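Local coordinates for septation protein imp2 (Schizosaccharomyces pombe, PDB 5C1F) that links the cytoskeleton to phospholipid membranes through its F-BAR domain, the part present here, and takes part in disassembling the medial ring during septation, at residues K138-Y143 with S184-A189; K148-Y153 with N173-A178. One frame throughout, in Å; residues are numbered along the deposited sequence.

Interaction 1 (K138-Y143 with S184-A189); sequences KAQDKY and SDYQSA
The ring of Tyr-186 lies with one face over Gln-140 CA, which sits 3.9 Å from the ring centroid, only 12° off the ring normal, a CH-pi contact. Gln-140 then runs alongside the ring in the same direction, bringing its CG 3.4 Å from Tyr-186 OH, with its amide plane tilted 13° from the ring. The Tyr-143 side chain lies crosswise to that of Tyr-186; its CD2 reaches Tyr-186 CD2 at 3.3 Å, and the two rings meet obliquely, neither stacked nor edge-to-face. With CG anti to the backbone N (chi1 178°), Tyr-186 projects over the turn that carries Gln-140. Next to this aromatic patch the helices close through Ala-139, whose CB meets Ala-189 CB and the backbone CA of Tyr-186, each at 3.9 Å, and the axes of the two segments come within 8.5 Å. The second subunit holds the polar ends of the aromatic patch: Tyr-186 OH hydrogen-bonds to N of Tyr-280 of that subunit, whose Phe-279 ring also meets Tyr-186, and Tyr-143 OH makes a weak hydrogen bond with N of its Tyr-283. Two long helices packed antiparallel, with the C-terminal extension of the partner laid against them, are characteristic of the F-BAR dimer.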
loop_
_atom_site.group_PDB
_atom_site.type_symbol
_atom_site.label_atom_id
_atom_site.label_comp_id
_atom_site.label_asym_id
_atom_site.label_seq_id
_atom_site.Cartn_x
_atom_site.Cartn_y
_atom_site.Cartn_z
ATOM N N LYS A 138 44.644 51.773 -9.893
ATOM C CA LYS A 138 44.527 53.211 -9.696
ATOM C C LYS A 138 45.887 53.856 -9.428
ATOM O O LYS A 138 46.164 54.958 -9.907
ATOM C CB LYS A 138 43.567 53.514 -8.542
ATOM C CG LYS A 138 43.327 54.995 -8.307
ATOM C CD LYS A 138 42.390 55.227 -7.131
ATOM C CE LYS A 138 42.182 56.714 -6.876
ATOM N NZ LYS A 138 41.251 56.958 -5.738
ATOM N N ALA A 139 46.733 53.166 -8.666
ATOM C CA ALA A 139 48.057 53.683 -8.328
ATOM C C ALA A 139 49.013 53.546 -9.507
ATOM O O ALA A 139 49.827 54.431 -9.766
ATOM C CB ALA A 139 48.613 52.967 -7.110
ATOM N N GLN A 140 48.911 52.426 -10.214
ATOM C CA GLN A 140 49.721 52.187 -11.401
ATOM C C GLN A 140 49.410 53.212 -12.494
ATOM O O GLN A 140 50.313 53.690 -13.183
ATOM C CB GLN A 140 49.490 50.765 -11.916
ATOM C CG GLN A 140 50.275 50.407 -13.165
ATOM C CD GLN A 140 49.872 49.054 -13.731
ATOM O OE1 GLN A 140 48.902 48.447 -13.281
ATOM N NE2 GLN A 140 50.617 48.578 -14.721
ATOM N N ASP A 141 48.130 53.550 -12.642
ATOM C CA ASP A 141 47.697 54.519 -13.648
ATOM C C ASP A 141 48.209 55.926 -13.364
ATOM O O ASP A 141 48.660 56.612 -14.276
ATOM C CB ASP A 141 46.171 54.543 -13.748
ATOM C CG ASP A 141 45.615 53.353 -14.499
ATOM O OD1 ASP A 141 46.339 52.784 -15.347
ATOM O OD2 ASP A 141 44.449 52.988 -14.244
ATOM N N LYS A 142 48.127 56.359 -12.107
ATOM C CA LYS A 142 48.619 57.682 -11.728
ATOM C C LYS A 142 50.096 57.807 -12.066
ATOM O O LYS A 142 50.528 58.787 -12.677
ATOM C CB LYS A 142 48.400 57.949 -10.237
ATOM C CG LYS A 142 46.965 58.267 -9.862
ATOM C CD LYS A 142 46.865 58.691 -8.406
ATOM C CE LYS A 142 45.421 58.908 -7.986
ATOM N NZ LYS A 142 45.310 59.308 -6.554
ATOM N N TYR A 143 50.860 56.796 -11.674
ATOM C CA TYR A 143 52.296 56.771 -11.917
ATOM C C TYR A 143 52.606 56.663 -13.407
ATOM O O TYR A 143 53.583 57.236 -13.888
ATOM C CB TYR A 143 52.926 55.612 -11.142
ATOM C CG TYR A 143 54.386 55.376 -11.425
ATOM C CD1 TYR A 143 55.349 56.289 -11.023
ATOM C CD2 TYR A 143 54.803 54.225 -12.078
ATOM C CE1 TYR A 143 56.691 56.066 -11.278
ATOM C CE2 TYR A 143 56.138 53.992 -12.332
ATOM C CZ TYR A 143 57.077 54.913 -11.931
ATOM O OH TYR A 143 58.406 54.676 -12.188
ATOM N N SER A 184 56.150 55.647 -5.038
ATOM C CA SER A 184 56.101 55.092 -3.692
ATOM C C SER A 184 54.748 54.445 -3.400
ATOM O O SER A 184 54.687 53.305 -2.935
ATOM C CB SER A 184 56.398 56.180 -2.659
ATOM O OG SER A 184 56.451 55.640 -1.350
ATOM N N ASP A 185 53.667 55.175 -3.673
ATOM C CA ASP A 185 52.319 54.667 -3.427
ATOM C C ASP A 185 52.023 53.460 -4.305
ATOM O O ASP A 185 51.348 52.523 -3.880
ATOM C CB ASP A 185 51.273 55.757 -3.672
ATOM C CG ASP A 185 51.429 56.937 -2.733
ATOM O OD1 ASP A 185 52.067 56.782 -1.669
ATOM O OD2 ASP A 185 50.904 58.021 -3.061
ATOM N N TYR A 186 52.531 53.497 -5.534
ATOM C CA TYR A 186 52.392 52.387 -6.472
ATOM C C TYR A 186 53.046 51.128 -5.899
ATOM O O TYR A 186 52.423 50.068 -5.846
ATOM C CB TYR A 186 53.007 52.771 -7.824
ATOM C CG TYR A 186 52.983 51.712 -8.915
ATOM C CD1 TYR A 186 52.140 50.608 -8.847
ATOM C CD2 TYR A 186 53.814 51.827 -10.017
ATOM C CE1 TYR A 186 52.140 49.649 -9.848
ATOM C CE2 TYR A 186 53.819 50.879 -11.019
ATOM C CZ TYR A 186 52.982 49.794 -10.932
ATOM O OH TYR A 186 52.992 48.855 -11.936
ATOM N N GLN A 187 54.292 51.250 -5.453
ATOM C CA GLN A 187 55.013 50.105 -4.906
ATOM C C GLN A 187 54.342 49.576 -3.641
ATOM O O GLN A 187 54.385 48.378 -3.361
ATOM C CB GLN A 187 56.469 50.472 -4.615
ATOM C CG GLN A 187 57.389 49.266 -4.492
ATOM C CD GLN A 187 58.619 49.387 -5.370
ATOM O OE1 GLN A 187 59.031 50.491 -5.731
ATOM N NE2 GLN A 187 59.205 48.251 -5.729
ATOM N N SER A 188 53.726 50.473 -2.878
ATOM C CA SER A 188 52.951 50.068 -1.712
ATOM C C SER A 188 51.749 49.250 -2.155
ATOM O O SER A 188 51.394 48.256 -1.522
ATOM C CB SER A 188 52.496 51.284 -0.906
ATOM O OG SER A 188 53.603 51.986 -0.373
ATOM N N ALA A 189 51.133 49.676 -3.255
ATOM C CA ALA A 189 49.973 48.988 -3.806
ATOM C C ALA A 189 50.360 47.602 -4.300
ATOM O O ALA A 189 49.615 46.643 -4.117
ATOM C CB ALA A 189 49.351 49.801 -4.930
#

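Interaction 2 (K148-Y153 with N173-A178); sequences KKVNYY and NKTQNA
Val-150 and Thr-175 form the close-packed part of this contact, their side chains running past one another head to tail until Val-150 CG2 and Thr-175 CG2 stand 3.6 Å apart. A single torsion of Thr-175 (chi1 -54°) directs its methyl at the facing helix, where CG2 also comes within 4.1 Å of Lys-149 CB, and sets the hydroxyl beside the backbone N, turned back to its own helix. There it hydrogen-bonds to the carbonyl O of Lys-171, one turn earlier. Tyr-153 lies crosswise to Thr-175 and presents its ring edge to that oxygen, with CE2 3.4 Å from Thr-175 OG1. Leu-146 and Leu-172, from the adjoining turns, extend the apolar seam. The contact lies near the distal tip of the two long antiparallel helices of the F-BAR domain, whose segment axes approach to 9.4 Å. Toward the margins the packing thins. Gln-176 lies across Val-150, its CG 4.1 Å from Val-150 CG2. On the Thr-175 hydroxyl side, the bent chain of Lys-149 brings its CE no closer than 4.0 Å to Thr-175 OG1. Its ammonium NZ lies 5.4 Å from NZ of Lys-174, two like charges that probably repel mildly on this surface, where the second subunit does not touch either segment.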
loop_
_atom_site.group_PDB
_atom_site.type_symbol
_atom_site.label_atom_id
_atom_site.label_comp_id
_atom_site.label_asym_id
_atom_site.label_seq_id
_atom_site.Cartn_x
_atom_site.Cartn_y
_atom_site.Cartn_z
ATOM N N LYS A 148 54.184 59.894 -18.333
ATOM C CA LYS A 148 53.786 60.230 -19.689
ATOM C C LYS A 148 53.777 61.743 -19.905
ATOM O O LYS A 148 54.062 62.224 -21.002
ATOM C CB LYS A 148 52.410 59.637 -19.992
ATOM C CG LYS A 148 52.241 59.167 -21.425
ATOM C CD LYS A 148 50.877 58.534 -21.645
ATOM C CE LYS A 148 50.691 58.134 -23.099
ATOM N NZ LYS A 148 49.292 57.708 -23.378
ATOM N N LYS A 149 53.450 62.492 -18.858
ATOM C CA LYS A 149 53.462 63.948 -18.942
ATOM C C LYS A 149 54.886 64.485 -18.968
ATOM O O LYS A 149 55.181 65.444 -19.680
ATOM C CB LYS A 149 52.689 64.566 -17.779
ATOM C CG LYS A 149 51.185 64.592 -17.984
ATOM C CD LYS A 149 50.472 65.071 -16.735
ATOM C CE LYS A 149 51.007 66.413 -16.275
ATOM N NZ LYS A 149 50.373 66.839 -14.998
ATOM N N VAL A 150 55.763 63.866 -18.181
ATOM C CA VAL A 150 57.177 64.220 -18.189
ATOM C C VAL A 150 57.737 64.070 -19.598
ATOM O O VAL A 150 58.403 64.968 -20.111
ATOM C CB VAL A 150 57.991 63.346 -17.217
ATOM C CG1 VAL A 150 59.478 63.549 -17.441
ATOM C CG2 VAL A 150 57.614 63.654 -15.776
ATOM N N ASN A 151 57.443 62.930 -20.218
ATOM C CA ASN A 151 57.830 62.664 -21.598
ATOM C C ASN A 151 57.393 63.798 -22.522
ATOM O O ASN A 151 58.170 64.278 -23.349
ATOM C CB ASN A 151 57.229 61.331 -22.061
ATOM C CG ASN A 151 57.617 60.973 -23.486
ATOM O OD1 ASN A 151 56.981 61.413 -24.445
ATOM N ND2 ASN A 151 58.658 60.159 -23.627
ATOM N N TYR A 152 56.147 64.231 -22.354
ATOM C CA TYR A 152 55.582 65.317 -23.145
ATOM C C TYR A 152 56.254 66.667 -22.879
ATOM O O TYR A 152 56.627 67.371 -23.816
ATOM C CB TYR A 152 54.079 65.428 -22.882
ATOM C CG TYR A 152 53.485 66.740 -23.337
ATOM C CD1 TYR A 152 53.316 67.016 -24.688
ATOM C CD2 TYR A 152 53.095 67.704 -22.419
ATOM C CE1 TYR A 152 52.779 68.213 -25.108
ATOM C CE2 TYR A 152 52.557 68.902 -22.828
ATOM C CZ TYR A 152 52.400 69.154 -24.175
ATOM O OH TYR A 152 51.861 70.352 -24.587
ATOM N N TYR A 153 56.404 67.025 -21.605
ATOM C CA TYR A 153 56.987 68.314 -21.234
ATOM C C TYR A 153 58.427 68.454 -21.710
ATOM O O TYR A 153 58.885 69.556 -22.012
ATOM C CB TYR A 153 56.931 68.517 -19.719
ATOM C CG TYR A 153 55.544 68.774 -19.184
ATOM C CD1 TYR A 153 54.656 69.597 -19.864
ATOM C CD2 TYR A 153 55.121 68.189 -18.001
ATOM C CE1 TYR A 153 53.384 69.833 -19.374
ATOM C CE2 TYR A 153 53.855 68.416 -17.504
ATOM C CZ TYR A 153 52.989 69.238 -18.193
ATOM O OH TYR A 153 51.727 69.461 -17.693
ATOM N N ASN A 173 58.985 70.366 -13.880
ATOM C CA ASN A 173 59.627 70.221 -12.584
ATOM C C ASN A 173 58.633 69.774 -11.519
ATOM O O ASN A 173 58.958 68.951 -10.665
ATOM C CB ASN A 173 60.295 71.528 -12.163
ATOM C CG ASN A 173 61.452 71.302 -11.213
ATOM O OD1 ASN A 173 61.256 70.936 -10.054
ATOM N ND2 ASN A 173 62.668 71.514 -11.701
ATOM N N LYS A 174 57.421 70.314 -11.577
ATOM C CA LYS A 174 56.386 69.942 -10.623
ATOM C C LYS A 174 55.984 68.480 -10.804
ATOM O O LYS A 174 55.707 67.778 -9.832
ATOM C CB LYS A 174 55.159 70.844 -10.772
ATOM C CG LYS A 174 54.255 70.849 -9.551
ATOM C CD LYS A 174 52.815 71.168 -9.909
ATOM C CE LYS A 174 52.159 70.001 -10.631
ATOM N NZ LYS A 174 50.701 70.223 -10.839
ATOM N N THR A 175 55.963 68.029 -12.054
ATOM C CA THR A 175 55.550 66.667 -12.380
ATOM C C THR A 175 56.618 65.652 -11.972
ATOM O O THR A 175 56.301 64.536 -11.562
ATOM C CB THR A 175 55.244 66.518 -13.889
ATOM O OG1 THR A 175 54.280 67.503 -14.278
ATOM C CG2 THR A 175 54.689 65.136 -14.197
ATOM N N GLN A 176 57.882 66.047 -12.093
ATOM C CA GLN A 176 58.996 65.184 -11.713
ATOM C C GLN A 176 59.037 64.945 -10.204
ATOM O O GLN A 176 59.358 63.843 -9.753
ATOM C CB GLN A 176 60.324 65.782 -12.188
ATOM C CG GLN A 176 60.571 65.630 -13.683
ATOM C CD GLN A 176 61.818 66.355 -14.153
ATOM O OE1 GLN A 176 62.216 67.369 -13.580
ATOM N NE2 GLN A 176 62.443 65.833 -15.203
ATOM N N ASN A 177 58.706 65.973 -9.427
ATOM C CA ASN A 177 58.699 65.856 -7.972
ATOM C C ASN A 177 57.521 65.019 -7.484
ATOM O O ASN A 177 57.521 64.524 -6.356
ATOM C CB ASN A 177 58.672 67.240 -7.318
ATOM C CG ASN A 177 59.916 68.050 -7.620
ATOM O OD1 ASN A 177 60.960 67.496 -7.969
ATOM N ND2 ASN A 177 59.816 69.369 -7.489
ATOM N N ALA A 178 56.519 64.864 -8.345
ATOM C CA ALA A 178 55.346 64.060 -8.025
ATOM C C ALA A 178 55.616 62.581 -8.262
ATOM O O ALA A 178 54.921 61.722 -7.719
ATOM C CB ALA A 178 54.149 64.517 -8.848
#

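Overall arrangement
From the N terminus the chain passes through helices 8-11 and 18-59 before entering helix 69-155, which supplies residues 138-143 and then 148-153 as it runs outward. After the turn between residues 155 and 162, helix 162-252 comes back and presents 173-178 first, closing the inner loop of interaction 2, then 184-189, closing the wider loop of interaction 1. The contacts are therefore nested, as in a hairpin, with centres about 16 Å apart and no direct touch between them. Both tie the same two helices together far from the centre of the chain; interaction 1 also meets the second subunit, whereas interaction 2 lies farther out.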